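Local coordinates for cystathionine beta-lyases/cystathionine gamma-synthases (Corynebacterium glutamicum, PDB 5X5H), which probably catalyses the pyridoxal-phosphate-dependent condensation of O-succinyl-L-homoserine with L-cysteine to L,L-cystathionine, a step of methionine biosynthesis, at residues His196-Thr202 and Gly214-Thr219; Tyr75-Phe79 and Asp225-Leu229; Leu89-Leu94 and Lys145-Val149; Asn57-Leu63 and Pro239-Tyr245. All blocks are in the same frame, centred on the assembly; numbering follows the deposited sequence.

Contact 1: residues His196-Thr202 and Gly214-Thr219; sequences HAVLHST and GGLVVT. With PLP (pyridoxal-5'-phosphate), chain B.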
loop_
_atom_site.group_PDB
_atom_site.type_symbol
_atom_site.label_atom_id
_atom_site.label_comp_id
_atom_site.label_asym_id
_atom_site.label_seq_id
_atom_site.Cartn_x
_atom_site.Cartn_y
_atom_site.Cartn_z
ATOM N N HIS A 196 27.289 12.359 -19.452
ATOM C CA HIS A 196 27.964 11.618 -18.358
ATOM C C HIS A 196 26.956 10.944 -17.425
ATOM O O HIS A 196 27.233 9.851 -16.869
ATOM C CB HIS A 196 28.952 12.457 -17.582
ATOM C CG HIS A 196 30.056 12.978 -18.441
ATOM N ND1 HIS A 196 29.982 14.177 -19.131
ATOM C CD2 HIS A 196 31.285 12.448 -18.706
ATOM C CE1 HIS A 196 31.121 14.343 -19.826
ATOM N NE2 HIS A 196 31.927 13.318 -19.562
ATOM N N ALA A 197 25.840 11.607 -17.198
ATOM C CA ALA A 197 24.787 11.071 -16.349
ATOM C C ALA A 197 23.456 11.622 -16.891
ATOM O O ALA A 197 23.376 12.616 -17.583
ATOM C CB ALA A 197 24.989 11.413 -14.893
ATOM N N VAL A 198 22.384 10.915 -16.489
ATOM C CA VAL A 198 21.008 11.280 -16.864
ATOM C C VAL A 198 20.185 11.314 -15.606
ATOM O O VAL A 198 20.279 10.390 -14.790
ATOM C CB VAL A 198 20.390 10.350 -17.918
ATOM C CG1 VAL A 198 18.934 10.606 -18.139
ATOM C CG2 VAL A 198 21.146 10.492 -19.232
ATOM N N LEU A 199 19.360 12.342 -15.475
ATOM C CA LEU A 199 18.431 12.521 -14.373
ATOM C C LEU A 199 17.013 12.383 -14.866
ATOM O O LEU A 199 16.647 12.986 -15.880
ATOM C CB LEU A 199 18.671 13.877 -13.767
ATOM C CG LEU A 199 17.911 14.521 -12.577
ATOM C CD1 LEU A 199 16.487 14.849 -12.882
ATOM C CD2 LEU A 199 17.960 13.810 -11.329
ATOM N N HIS A 200 16.156 11.764 -14.062
ATOM C CA HIS A 200 14.738 11.768 -14.212
ATOM C C HIS A 200 13.987 12.164 -12.971
ATOM O O HIS A 200 14.283 11.650 -11.899
ATOM C CB HIS A 200 14.171 10.336 -14.585
ATOM C CG HIS A 200 14.517 9.948 -15.947
ATOM N ND1 HIS A 200 15.598 9.185 -16.341
ATOM C CD2 HIS A 200 13.901 10.351 -17.066
ATOM C CE1 HIS A 200 15.578 9.131 -17.679
ATOM N NE2 HIS A 200 14.543 9.850 -18.101
ATOM N N SER A 201 12.925 12.933 -13.110
ATOM C CA SER A 201 11.796 12.964 -12.154
ATOM C C SER A 201 10.862 11.797 -12.563
ATOM O O SER A 201 10.197 11.935 -13.566
ATOM C CB SER A 201 11.079 14.238 -12.227
ATOM O OG SER A 201 9.851 14.092 -11.460
ATOM N N THR A 202 10.861 10.682 -11.853
ATOM C CA THR A 202 9.967 9.582 -12.159
ATOM C C THR A 202 8.565 9.888 -11.777
ATOM O O THR A 202 7.613 9.170 -12.166
ATOM C CB THR A 202 10.470 8.301 -11.532
ATOM O OG1 THR A 202 10.463 8.406 -10.087
ATOM C CG2 THR A 202 11.871 7.939 -11.919
ATOM N N GLY A 214 9.170 10.713 -7.178
ATOM C CA GLY A 214 10.433 9.989 -7.200
ATOM C C GLY A 214 11.436 10.581 -8.178
ATOM O O GLY A 214 11.063 11.321 -9.084
ATOM N N GLY A 215 12.723 10.265 -7.968
ATOM C CA GLY A 215 13.803 10.612 -8.890
ATOM C C GLY A 215 14.726 9.492 -9.135
ATOM O O GLY A 215 14.703 8.481 -8.386
ATOM N N LEU A 216 15.535 9.582 -10.188
ATOM C CA LEU A 216 16.447 8.539 -10.492
ATOM C C LEU A 216 17.589 9.081 -11.300
ATOM O O LEU A 216 17.370 9.954 -12.154
ATOM C CB LEU A 216 15.709 7.419 -11.181
ATOM C CG LEU A 216 16.162 5.935 -10.933
ATOM C CD1 LEU A 216 15.024 5.006 -10.966
ATOM C CD2 LEU A 216 17.310 5.516 -11.848
ATOM N N VAL A 217 18.802 8.596 -11.078
ATOM C CA VAL A 217 20.023 8.968 -11.796
ATOM C C VAL A 217 20.606 7.748 -12.394
ATOM O O VAL A 217 20.741 6.730 -11.679
ATOM C CB VAL A 217 21.014 9.659 -10.906
ATOM C CG1 VAL A 217 22.260 10.061 -11.709
ATOM C CG2 VAL A 217 20.443 10.864 -10.226
ATOM N N VAL A 218 20.984 7.813 -13.693
ATOM C CA VAL A 218 21.630 6.725 -14.340
ATOM C C VAL A 218 23.003 7.150 -14.937
ATOM O O VAL A 218 23.204 8.347 -15.272
ATOM C CB VAL A 218 20.812 6.052 -15.412
ATOM C CG1 VAL A 218 19.477 5.489 -14.869
ATOM C CG2 VAL A 218 20.534 6.989 -16.533
ATOM N N THR A 219 23.920 6.194 -15.044
ATOM C CA THR A 219 25.262 6.441 -15.551
ATOM C C THR A 219 25.890 5.165 -15.990
ATOM O O THR A 219 25.496 4.121 -15.555
ATOM C CB THR A 219 26.030 7.113 -14.442
ATOM O OG1 THR A 219 27.387 7.526 -14.893
ATOM C CG2 THR A 219 26.280 6.303 -13.222
HETATM N N1 PLP B . 12.976 18.246 -13.842
HETATM C C2 PLP B . 11.935 18.470 -14.614
HETATM C C2A PLP B . 12.202 18.653 -16.070
HETATM C C3 PLP B . 10.682 18.355 -14.111
HETATM O O3 PLP B . 9.555 18.547 -14.878
HETATM C C4 PLP B . 10.455 18.085 -12.751
HETATM C C4A PLP B . 9.079 17.989 -12.233
HETATM C C5 PLP B . 11.579 18.012 -11.894
HETATM C C6 PLP B . 12.816 18.085 -12.510
HETATM C C5A PLP B . 11.488 17.848 -10.378
HETATM O O4P PLP B . 11.046 16.498 -10.009
HETATM P P PLP B . 10.195 16.267 -8.692
HETATM O O1P PLP B . 8.939 17.107 -8.809
HETATM O O2P PLP B . 10.006 14.765 -8.788
HETATM O O3P PLP B . 11.068 16.652 -7.496
HETATM O O HOH W 1 12.145 6.770 -8.514
#
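Leu199 and Val217 face each other across two antiparallel strands, the leucine slanting over its partner so that CD2 of Leu199 comes within 4.0 Å of CG2 of Val217. The leucine CG lies anti to the backbone N (chi1 179°), beside the carbonyl carbon, which lets CD2 lean toward strand 215-219. On the reverse face Val218 sets one methyl against Val198, CG2 of Val218 lying 3.6 Å from CB of Val198. The two pairs differ in backbone type as well: Val198 and Val218 form a hydrogen-bonded pair, N of Val218 donating to O of Val198 at 2.9 Å, whereas Leu199 and Val217 are a non-hydrogen-bonded pair. These strands belong to the large mixed sheet of the fold type I PLP enzymes, where 215-219 runs counter to 197-201 and helix 82-93 packs on the Leu199-Val217 side. Ser201 points its OG at the phosphate and donates to O2P of PLP over 2.8 Å; Thr203, Gly82 and Met83 bind the cofactor too, with Tyr52 and Arg54 of the second subunit. Thr202 turns back toward the partner strand, laying CG2 3.9 Å from CB of Leu216, while a water joins its OG1 to the carbonyl O of Gly215. At the far end Thr219 OG1 donates to O of His196 (3.1 Å), almost in line with the carbonyl bond, and also bonds to N of Asp221.

Contact 2: residues Tyr75-Phe79 and Asp225-Leu229; sequences YGRAF and DEELL
Arg77 and Asp225 form a two-pronged salt bridge between strand 75-79 and helix 222-235. The arginine is met side-on: NH2 donates to OD2 of Asp225 at 2.8 Å, nearly straight (173°) and in the guanidinium plane, using the syn lone pair of that oxygen. The second prong is more bent, NE of Arg77 reaching OD1 of Asp225 at 2.9 Å from well out of the carboxylate plane. A bend at chi2 (-74°) turns the arginine chain across the helix, bringing NE and NH2 to the carboxylate, and its CG rests on CB of Leu228. Packing is tight here, for CB of Tyr75 lies 3.4 Å from OD1 of Asp225; the Tyr75 and Asp225 side chains cross at about a right angle, with ring and carboxylate planes 21° apart. Contact is sparser where CD2 of Leu228 meets CZ of Phe79 at 4.1 Å. On the partly exposed side Leu229 flanks the guanidinium, CB and CD1 over one face, while a water on the opposite face accepts from N of Gly76 and lies within bonding distance of OD1 of Asp225. With two N-H donors directed at it, the buried carboxylate is probably held as the anion, and its rotation is fixed by the paired bonds.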
loop_
_atom_site.group_PDB
_atom_site.type_symbol
_atom_site.label_atom_id
_atom_site.label_comp_id
_atom_site.label_asym_id
_atom_site.label_seq_id
_atom_site.Cartn_x
_atom_site.Cartn_y
_atom_site.Cartn_z
ATOM N N TYR A 75 24.306 1.436 -14.552
ATOM C CA TYR A 75 24.038 1.806 -13.113
ATOM C C TYR A 75 22.881 2.778 -13.018
ATOM O O TYR A 75 22.728 3.724 -13.831
ATOM C CB TYR A 75 25.257 2.445 -12.551
ATOM C CG TYR A 75 26.556 1.680 -12.725
ATOM C CD1 TYR A 75 26.728 0.491 -12.018
ATOM C CD2 TYR A 75 27.517 2.078 -13.573
ATOM C CE1 TYR A 75 27.873 -0.276 -12.156
ATOM C CE2 TYR A 75 28.693 1.304 -13.711
ATOM C CZ TYR A 75 28.790 0.157 -13.081
ATOM O OH TYR A 75 29.936 -0.641 -13.258
ATOM N N GLY A 76 22.129 2.644 -11.944
ATOM C CA GLY A 76 21.026 3.465 -11.603
ATOM C C GLY A 76 20.814 3.561 -10.124
ATOM O O GLY A 76 20.961 2.584 -9.405
ATOM N N ARG A 77 20.410 4.737 -9.600
ATOM C CA ARG A 77 20.075 4.886 -8.205
ATOM C C ARG A 77 18.880 5.791 -8.042
ATOM O O ARG A 77 18.802 6.836 -8.747
ATOM C CB ARG A 77 21.209 5.411 -7.356
ATOM C CG ARG A 77 22.537 4.570 -7.400
ATOM C CD ARG A 77 22.401 3.283 -6.609
ATOM N NE ARG A 77 23.599 2.461 -6.825
ATOM C CZ ARG A 77 23.791 1.239 -6.367
ATOM N NH1 ARG A 77 22.907 0.696 -5.591
ATOM N NH2 ARG A 77 24.893 0.588 -6.690
ATOM N N ALA A 78 17.936 5.412 -7.173
ATOM C CA ALA A 78 16.674 6.084 -6.958
ATOM C C ALA A 78 16.655 6.876 -5.718
ATOM O O ALA A 78 17.300 6.645 -4.703
ATOM C CB ALA A 78 15.541 5.100 -6.947
ATOM N N PHE A 79 15.833 7.942 -5.766
ATOM C CA PHE A 79 15.717 8.946 -4.757
ATOM C C PHE A 79 14.232 9.329 -4.510
ATOM O O PHE A 79 13.393 9.054 -5.363
ATOM C CB PHE A 79 16.535 10.209 -5.110
ATOM C CG PHE A 79 18.014 9.891 -5.264
ATOM C CD1 PHE A 79 18.811 9.757 -4.178
ATOM C CD2 PHE A 79 18.533 9.527 -6.508
ATOM C CE1 PHE A 79 20.166 9.413 -4.277
ATOM C CE2 PHE A 79 19.844 9.197 -6.674
ATOM C CZ PHE A 79 20.641 9.087 -5.552
ATOM N N ASP A 225 28.479 5.761 -9.766
ATOM C CA ASP A 225 27.534 4.845 -9.115
ATOM C C ASP A 225 27.896 4.650 -7.658
ATOM O O ASP A 225 27.062 4.746 -6.751
ATOM C CB ASP A 225 27.448 3.504 -9.783
ATOM C CG ASP A 225 26.462 2.599 -9.061
ATOM O OD1 ASP A 225 25.263 2.928 -9.149
ATOM O OD2 ASP A 225 26.863 1.599 -8.432
ATOM N N GLU A 226 29.221 4.501 -7.380
ATOM C CA GLU A 226 29.638 4.363 -5.981
ATOM C C GLU A 226 29.306 5.614 -5.167
ATOM O O GLU A 226 28.906 5.501 -4.010
ATOM C CB GLU A 226 31.186 4.103 -5.907
ATOM C CG GLU A 226 31.575 2.719 -6.343
ATOM C CD GLU A 226 33.098 2.620 -6.609
ATOM O OE1 GLU A 226 33.891 3.616 -6.539
ATOM O OE2 GLU A 226 33.444 1.527 -7.094
ATOM N N GLU A 227 29.535 6.816 -5.694
ATOM C CA GLU A 227 29.251 8.054 -4.965
ATOM C C GLU A 227 27.702 8.205 -4.830
ATOM O O GLU A 227 27.273 8.641 -3.760
ATOM C CB GLU A 227 29.816 9.267 -5.700
ATOM C CG GLU A 227 31.363 9.310 -5.763
ATOM C CD GLU A 227 31.912 9.067 -4.362
ATOM O OE1 GLU A 227 31.538 9.814 -3.408
ATOM O OE2 GLU A 227 32.587 8.014 -4.158
ATOM N N LEU A 228 26.935 7.851 -5.840
ATOM C CA LEU A 228 25.401 7.922 -5.725
ATOM C C LEU A 228 24.966 6.995 -4.626
ATOM O O LEU A 228 24.115 7.362 -3.826
ATOM C CB LEU A 228 24.782 7.573 -7.061
ATOM C CG LEU A 228 24.918 8.662 -8.150
ATOM C CD1 LEU A 228 24.650 8.060 -9.504
ATOM C CD2 LEU A 228 23.959 9.810 -7.863
ATOM N N LEU A 229 25.519 5.779 -4.566
ATOM C CA LEU A 229 25.182 4.861 -3.469
ATOM C C LEU A 229 25.575 5.369 -2.120
ATOM O O LEU A 229 24.810 5.293 -1.164
ATOM C CB LEU A 229 25.826 3.491 -3.773
ATOM C CG LEU A 229 25.640 2.437 -2.662
ATOM C CD1 LEU A 229 24.197 2.101 -2.484
ATOM C CD2 LEU A 229 26.423 1.182 -3.051
HETATM O O HOH W 2 23.447 0.771 -9.894
#

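Contact 3: residues Leu89-Leu94 and Lys145-Val149; sequences LFRIIL and KLIWV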
loop_
_atom_site.group_PDB
_atom_site.type_symbol
_atom_site.label_atom_id
_atom_site.label_comp_id
_atom_site.label_asym_id
_atom_site.label_seq_id
_atom_site.Cartn_x
_atom_site.Cartn_y
_atom_site.Cartn_z
ATOM N N LEU A 89 23.159 14.764 -7.083
ATOM C CA LEU A 89 24.109 14.805 -8.173
ATOM C C LEU A 89 24.925 16.079 -8.079
ATOM O O LEU A 89 26.177 16.075 -8.255
ATOM C CB LEU A 89 23.376 14.653 -9.538
ATOM C CG LEU A 89 23.940 14.144 -10.802
ATOM C CD1 LEU A 89 24.915 13.023 -10.634
ATOM C CD2 LEU A 89 22.751 14.003 -11.731
ATOM N N PHE A 90 24.352 17.210 -7.722
ATOM C CA PHE A 90 25.034 18.458 -7.536
ATOM C C PHE A 90 26.145 18.274 -6.478
ATOM O O PHE A 90 27.281 18.796 -6.592
ATOM C CB PHE A 90 24.179 19.657 -7.116
ATOM C CG PHE A 90 23.307 20.273 -8.169
ATOM C CD1 PHE A 90 23.310 19.930 -9.500
ATOM C CD2 PHE A 90 22.383 21.178 -7.755
ATOM C CE1 PHE A 90 22.422 20.556 -10.430
ATOM C CE2 PHE A 90 21.529 21.799 -8.666
ATOM C CZ PHE A 90 21.597 21.487 -9.964
ATOM N N ARG A 91 25.827 17.623 -5.349
ATOM C CA ARG A 91 26.747 17.485 -4.233
ATOM C C ARG A 91 27.855 16.577 -4.555
ATOM O O ARG A 91 28.887 16.706 -3.868
ATOM C CB ARG A 91 25.939 17.085 -2.962
ATOM C CG ARG A 91 25.084 18.253 -2.537
ATOM C CD ARG A 91 24.000 17.723 -1.619
ATOM N NE ARG A 91 24.533 17.677 -0.290
ATOM C CZ ARG A 91 23.870 17.275 0.782
ATOM N NH1 ARG A 91 22.635 16.870 0.659
ATOM N NH2 ARG A 91 24.419 17.460 1.958
ATOM N N ILE A 92 27.688 15.643 -5.442
ATOM C CA ILE A 92 28.767 14.750 -5.880
ATOM C C ILE A 92 29.728 15.511 -6.825
ATOM O O ILE A 92 30.941 15.468 -6.695
ATOM C CB ILE A 92 28.212 13.528 -6.572
ATOM C CG1 ILE A 92 27.531 12.661 -5.512
ATOM C CG2 ILE A 92 29.293 12.732 -7.300
ATOM C CD1 ILE A 92 26.663 11.607 -6.113
ATOM N N ILE A 93 29.161 16.239 -7.783
ATOM C CA ILE A 93 29.943 16.811 -8.875
ATOM C C ILE A 93 30.578 18.114 -8.425
ATOM O O ILE A 93 31.697 18.412 -8.944
ATOM C CB ILE A 93 29.058 16.980 -10.093
ATOM C CG1 ILE A 93 28.690 15.618 -10.649
ATOM C CG2 ILE A 93 29.809 17.750 -11.240
ATOM C CD1 ILE A 93 27.713 15.587 -11.768
ATOM N N LEU A 94 29.961 18.879 -7.584
ATOM C CA LEU A 94 30.406 20.247 -7.245
ATOM C C LEU A 94 30.919 20.245 -5.799
ATOM O O LEU A 94 30.488 19.438 -4.912
ATOM C CB LEU A 94 29.223 21.167 -7.273
ATOM C CG LEU A 94 28.504 21.275 -8.623
ATOM C CD1 LEU A 94 27.199 21.953 -8.521
ATOM C CD2 LEU A 94 29.328 21.959 -9.712
ATOM N N LYS A 145 32.530 22.495 -13.537
ATOM C CA LYS A 145 32.433 21.034 -13.321
ATOM C C LYS A 145 31.186 20.407 -13.861
ATOM O O LYS A 145 31.119 19.205 -14.043
ATOM C CB LYS A 145 32.528 20.766 -11.804
ATOM C CG LYS A 145 33.797 21.236 -11.157
ATOM C CD LYS A 145 34.992 20.480 -11.715
ATOM C CE LYS A 145 36.151 20.605 -10.745
ATOM N NZ LYS A 145 36.609 21.924 -10.919
ATOM N N LEU A 146 30.216 21.225 -14.279
ATOM C CA LEU A 146 28.884 20.707 -14.647
ATOM C C LEU A 146 28.284 21.588 -15.712
ATOM O O LEU A 146 28.187 22.821 -15.521
ATOM C CB LEU A 146 28.027 20.714 -13.378
ATOM C CG LEU A 146 26.621 20.127 -13.536
ATOM C CD1 LEU A 146 26.563 18.736 -14.105
ATOM C CD2 LEU A 146 25.971 20.206 -12.129
ATOM N N ILE A 147 27.804 20.963 -16.741
ATOM C CA ILE A 147 26.868 21.603 -17.725
ATOM C C ILE A 147 25.524 20.853 -17.555
ATOM O O ILE A 147 25.499 19.609 -17.722
ATOM C CB ILE A 147 27.386 21.473 -19.146
ATOM C CG1 ILE A 147 28.832 22.056 -19.239
ATOM C CG2 ILE A 147 26.444 22.158 -20.165
ATOM C CD1 ILE A 147 29.444 21.832 -20.593
ATOM N N TRP A 148 24.488 21.577 -17.197
ATOM C CA TRP A 148 23.168 21.032 -16.912
ATOM C C TRP A 148 22.229 21.323 -18.066
ATOM O O TRP A 148 21.975 22.526 -18.351
ATOM C CB TRP A 148 22.628 21.635 -15.628
ATOM C CG TRP A 148 21.373 20.930 -15.192
ATOM C CD1 TRP A 148 20.082 21.254 -15.474
ATOM C CD2 TRP A 148 21.356 19.756 -14.382
ATOM N NE1 TRP A 148 19.232 20.355 -14.844
ATOM C CE2 TRP A 148 20.012 19.411 -14.221
ATOM C CE3 TRP A 148 22.358 18.996 -13.750
ATOM C CZ2 TRP A 148 19.630 18.333 -13.403
ATOM C CZ3 TRP A 148 21.963 17.873 -12.946
ATOM C CH2 TRP A 148 20.601 17.600 -12.786
ATOM N N VAL A 149 21.775 20.298 -18.750
ATOM C CA VAL A 149 20.944 20.473 -19.926
ATOM C C VAL A 149 19.570 19.833 -19.671
ATOM O O VAL A 149 19.547 18.641 -19.255
ATOM C CB VAL A 149 21.621 19.873 -21.166
ATOM C CG1 VAL A 149 20.653 19.692 -22.329
ATOM C CG2 VAL A 149 22.823 20.809 -21.576
#
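Helix 82-93 lies against the large seven-stranded sheet of the PLP-binding domain, an alpha/beta layer of fold type I, and here its last turns cover strand 144-150. The two short segments run in roughly opposite senses, 147° apart. Trp148 and Phe90 make a T-shaped (edge-to-face) pair: the phenyl edge drives CE1 of Phe90 down on the six-membered ring of the indole, with centroids 5.2 Å apart and planes at 74°. The indole can receive it because its CG stands anti to the backbone N (chi1 -171°), which sends the ring out toward the helix. Phe90 is held from elsewhere as well, by an edge-to-face contact with Phe118 and by Leu113 and Ile114 of helix 108-118. Beside the pair, Leu89 sets CD2 against the rim atom CZ3 of Trp148 at 4.1 Å. Leu146 lies next to Phe90, their side chains at about a right angle, and CD2 of Leu146 touches CD1 of Phe90 at 3.8 Å. Just past the helix end, Leu94 packs its CD2 4.1 Å from CB of Leu146. The Lys145 side chain turns its CB and CG to the helix end, while its amine leads away to a salt bridge with Asp98. The methyl CG2 of Ile93 packs on CB of Leu146 and also lies 3.4 Å from the carbonyl O of Lys145.

Contact 4: residues Asn57-Leu63 and Pro239-Tyr245; sequences NPTIVAL and PSVFDAY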
loop_
_atom_site.group_PDB
_atom_site.type_symbol
_atom_site.label_atom_id
_atom_site.label_comp_id
_atom_site.label_asym_id
_atom_site.label_seq_id
_atom_site.Cartn_x
_atom_site.Cartn_y
_atom_site.Cartn_z
ATOM N N ASN A 57 17.583 -1.829 -0.714
ATOM C CA ASN A 57 16.444 -2.771 -0.562
ATOM C C ASN A 57 16.158 -3.374 -1.892
ATOM O O ASN A 57 16.127 -2.624 -2.906
ATOM C CB ASN A 57 15.258 -1.954 0.013
ATOM C CG ASN A 57 14.009 -2.779 0.181
ATOM O OD1 ASN A 57 13.400 -3.197 -0.772
ATOM N ND2 ASN A 57 13.590 -2.912 1.438
ATOM N N PRO A 58 15.796 -4.652 -2.001
ATOM C CA PRO A 58 15.587 -5.278 -3.306
ATOM C C PRO A 58 14.503 -4.670 -4.151
ATOM O O PRO A 58 14.534 -4.733 -5.404
ATOM C CB PRO A 58 15.350 -6.715 -2.996
ATOM C CG PRO A 58 15.482 -6.862 -1.561
ATOM C CD PRO A 58 15.666 -5.610 -0.882
ATOM N N THR A 59 13.424 -4.199 -3.528
ATOM C CA THR A 59 12.301 -3.625 -4.272
ATOM C C THR A 59 12.742 -2.334 -4.960
ATOM O O THR A 59 12.406 -2.102 -6.111
ATOM C CB THR A 59 11.110 -3.359 -3.385
ATOM O OG1 THR A 59 10.710 -4.542 -2.648
ATOM C CG2 THR A 59 9.941 -2.771 -4.168
ATOM N N ILE A 60 13.577 -1.571 -4.293
ATOM C CA ILE A 60 14.136 -0.297 -4.865
ATOM C C ILE A 60 15.148 -0.655 -5.928
ATOM O O ILE A 60 15.135 -0.080 -7.048
ATOM C CB ILE A 60 14.755 0.561 -3.743
ATOM C CG1 ILE A 60 13.697 0.867 -2.696
ATOM C CG2 ILE A 60 15.412 1.808 -4.336
ATOM C CD1 ILE A 60 14.213 1.629 -1.462
ATOM N N VAL A 61 16.015 -1.610 -5.701
ATOM C CA VAL A 61 17.043 -2.000 -6.696
ATOM C C VAL A 61 16.394 -2.524 -7.963
ATOM O O VAL A 61 16.858 -2.234 -9.078
ATOM C CB VAL A 61 18.029 -3.010 -6.070
ATOM C CG1 VAL A 61 18.918 -3.600 -7.162
ATOM C CG2 VAL A 61 18.850 -2.295 -5.042
ATOM N N ALA A 62 15.252 -3.196 -7.874
ATOM C CA ALA A 62 14.528 -3.629 -9.088
ATOM C C ALA A 62 14.176 -2.464 -9.985
ATOM O O ALA A 62 14.379 -2.497 -11.224
ATOM C CB ALA A 62 13.322 -4.520 -8.762
ATOM N N LEU A 63 13.644 -1.418 -9.375
ATOM C CA LEU A 63 13.350 -0.181 -10.125
ATOM C C LEU A 63 14.570 0.454 -10.773
ATOM O O LEU A 63 14.577 0.761 -11.999
ATOM C CB LEU A 63 12.648 0.809 -9.244
ATOM C CG LEU A 63 12.458 2.216 -9.824
ATOM C CD1 LEU A 63 11.601 2.235 -11.083
ATOM C CD2 LEU A 63 11.977 3.155 -8.783
ATOM N N PRO A 239 13.601 6.441 -1.700
ATOM C CA PRO A 239 12.166 6.220 -1.914
ATOM C C PRO A 239 11.637 5.172 -0.947
ATOM O O PRO A 239 12.367 4.297 -0.464
ATOM C CB PRO A 239 12.101 5.674 -3.335
ATOM C CG PRO A 239 13.423 5.241 -3.628
ATOM C CD PRO A 239 14.409 5.763 -2.679
ATOM N N SER A 240 10.360 5.247 -0.648
ATOM C CA SER A 240 9.624 4.149 -0.028
ATOM C C SER A 240 9.607 2.912 -0.911
ATOM O O SER A 240 9.581 2.983 -2.174
ATOM C CB SER A 240 8.137 4.605 0.047
ATOM O OG SER A 240 7.276 3.599 0.452
ATOM N N VAL A 241 9.561 1.727 -0.341
ATOM C CA VAL A 241 9.437 0.506 -1.112
ATOM C C VAL A 241 8.095 0.473 -1.820
ATOM O O VAL A 241 7.956 -0.067 -2.916
ATOM C CB VAL A 241 9.677 -0.811 -0.359
ATOM C CG1 VAL A 241 11.089 -0.869 0.160
ATOM C CG2 VAL A 241 8.643 -0.972 0.747
ATOM N N PHE A 242 7.043 1.018 -1.220
ATOM C CA PHE A 242 5.731 1.022 -1.868
ATOM C C PHE A 242 5.844 1.912 -3.089
ATOM O O PHE A 242 5.305 1.587 -4.158
ATOM C CB PHE A 242 4.626 1.563 -0.888
ATOM C CG PHE A 242 4.372 0.690 0.241
ATOM C CD1 PHE A 242 3.475 -0.389 0.116
ATOM C CD2 PHE A 242 5.071 0.857 1.443
ATOM C CE1 PHE A 242 3.278 -1.309 1.158
ATOM C CE2 PHE A 242 4.832 -0.066 2.481
ATOM C CZ PHE A 242 3.966 -1.083 2.316
ATOM N N ASP A 243 6.471 3.071 -2.967
ATOM C CA ASP A 243 6.589 3.993 -4.112
ATOM C C ASP A 243 7.449 3.354 -5.178
ATOM O O ASP A 243 7.153 3.471 -6.372
ATOM C CB ASP A 243 7.182 5.298 -3.659
ATOM C CG ASP A 243 6.121 6.181 -2.943
ATOM O OD1 ASP A 243 4.938 5.774 -2.765
ATOM O OD2 ASP A 243 6.535 7.305 -2.616
ATOM N N ALA A 244 8.567 2.693 -4.844
ATOM C CA ALA A 244 9.424 2.081 -5.876
ATOM C C ALA A 244 8.655 0.968 -6.587
ATOM O O ALA A 244 8.815 0.802 -7.823
ATOM C CB ALA A 244 10.638 1.473 -5.261
ATOM N N TYR A 245 7.797 0.223 -5.909
ATOM C CA TYR A 245 6.948 -0.766 -6.571
ATOM C C TYR A 245 5.962 -0.095 -7.520
ATOM O O TYR A 245 5.838 -0.531 -8.698
ATOM C CB TYR A 245 6.128 -1.588 -5.515
ATOM C CG TYR A 245 5.221 -2.575 -6.222
ATOM C CD1 TYR A 245 5.705 -3.732 -6.709
ATOM C CD2 TYR A 245 3.895 -2.260 -6.418
ATOM C CE1 TYR A 245 4.963 -4.607 -7.418
ATOM C CE2 TYR A 245 3.086 -3.107 -7.174
ATOM C CZ TYR A 245 3.659 -4.281 -7.699
ATOM O OH TYR A 245 2.885 -5.166 -8.520
HETATM O O HOH W 3 10.211 -2.039 -7.938
#
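Two helix starts lie side by side, 58-63 and 241-245, the axes of these short segments approaching to 8.5 Å and running in nearly the same direction, 30° apart. The backbones come nearest at Ile60 and Ala244, whose CA atoms are 5.4 Å apart; the small alanine side chain permits this, its CB sitting 3.9 Å from CA of Ile60. Ile60 spreads its branches over two partners. CG1 of Ile60 lies against CB of Ala244, CG2 touches the ring of Pro239 at CG, and CD1, at the end of an extended chain (chi2 176°), reaches the carbonyl O of Pro239 at 3.4 Å. One turn on, Leu63 lays CD2 on CA and CB of Ala244. On the other flank Thr59 presents its methyl, CG2 lying 3.6 Å from O of Val241, while its hydroxyl faces elsewhere and bonds to O of Pro31 and N of Tyr33. Val241 brings CG1 against the amide of Asn57, 3.4 Å from OD1, the two side chains crossing at about a right angle. That amide is itself fixed: OD1 of Asn57 accepts from N of Thr59 (2.9 Å), and ND2 bonds to Thr53 and Tyr33. A water joins the helices by donating to O of Thr59 at 2.9 Å and, weakly, to O of Ala244. Tyr245 OH bonds to Asp211 of the fourth subunit. Both helices begin with a side-chain N-cap, Asn57 and Ser240 (the serine bond weak), as is common at helix starts, and the near-parallel pair packs closely at Ala244, beside the subunit interfaces of this fold type I tetramer.

In the fold
From the N terminus, helix 58-70 leads into strand 75-79 and then helix 82-93, so contacts 4, 2 and 3 open one after another. Contact 3 closes first, at strand 144-150. Contact 1 opens and closes after it, between neighbouring strands 197-201 and 215-219; the two are in series. The next helix, 222-235, closes contact 2 round both, and helix 241-251 closes contact 4 round everything, so nothing crosses. Strand 75-79 lies beside 215-219 in the sheet, where N of Arg77 meets O of Val217, joining contacts 1 and 2. Leu89 touches Val217, Ile92 touches Leu228, and Leu63 reaches Leu216, while contacts 3 and 4 stay about 13 Å apart at their nearest atoms.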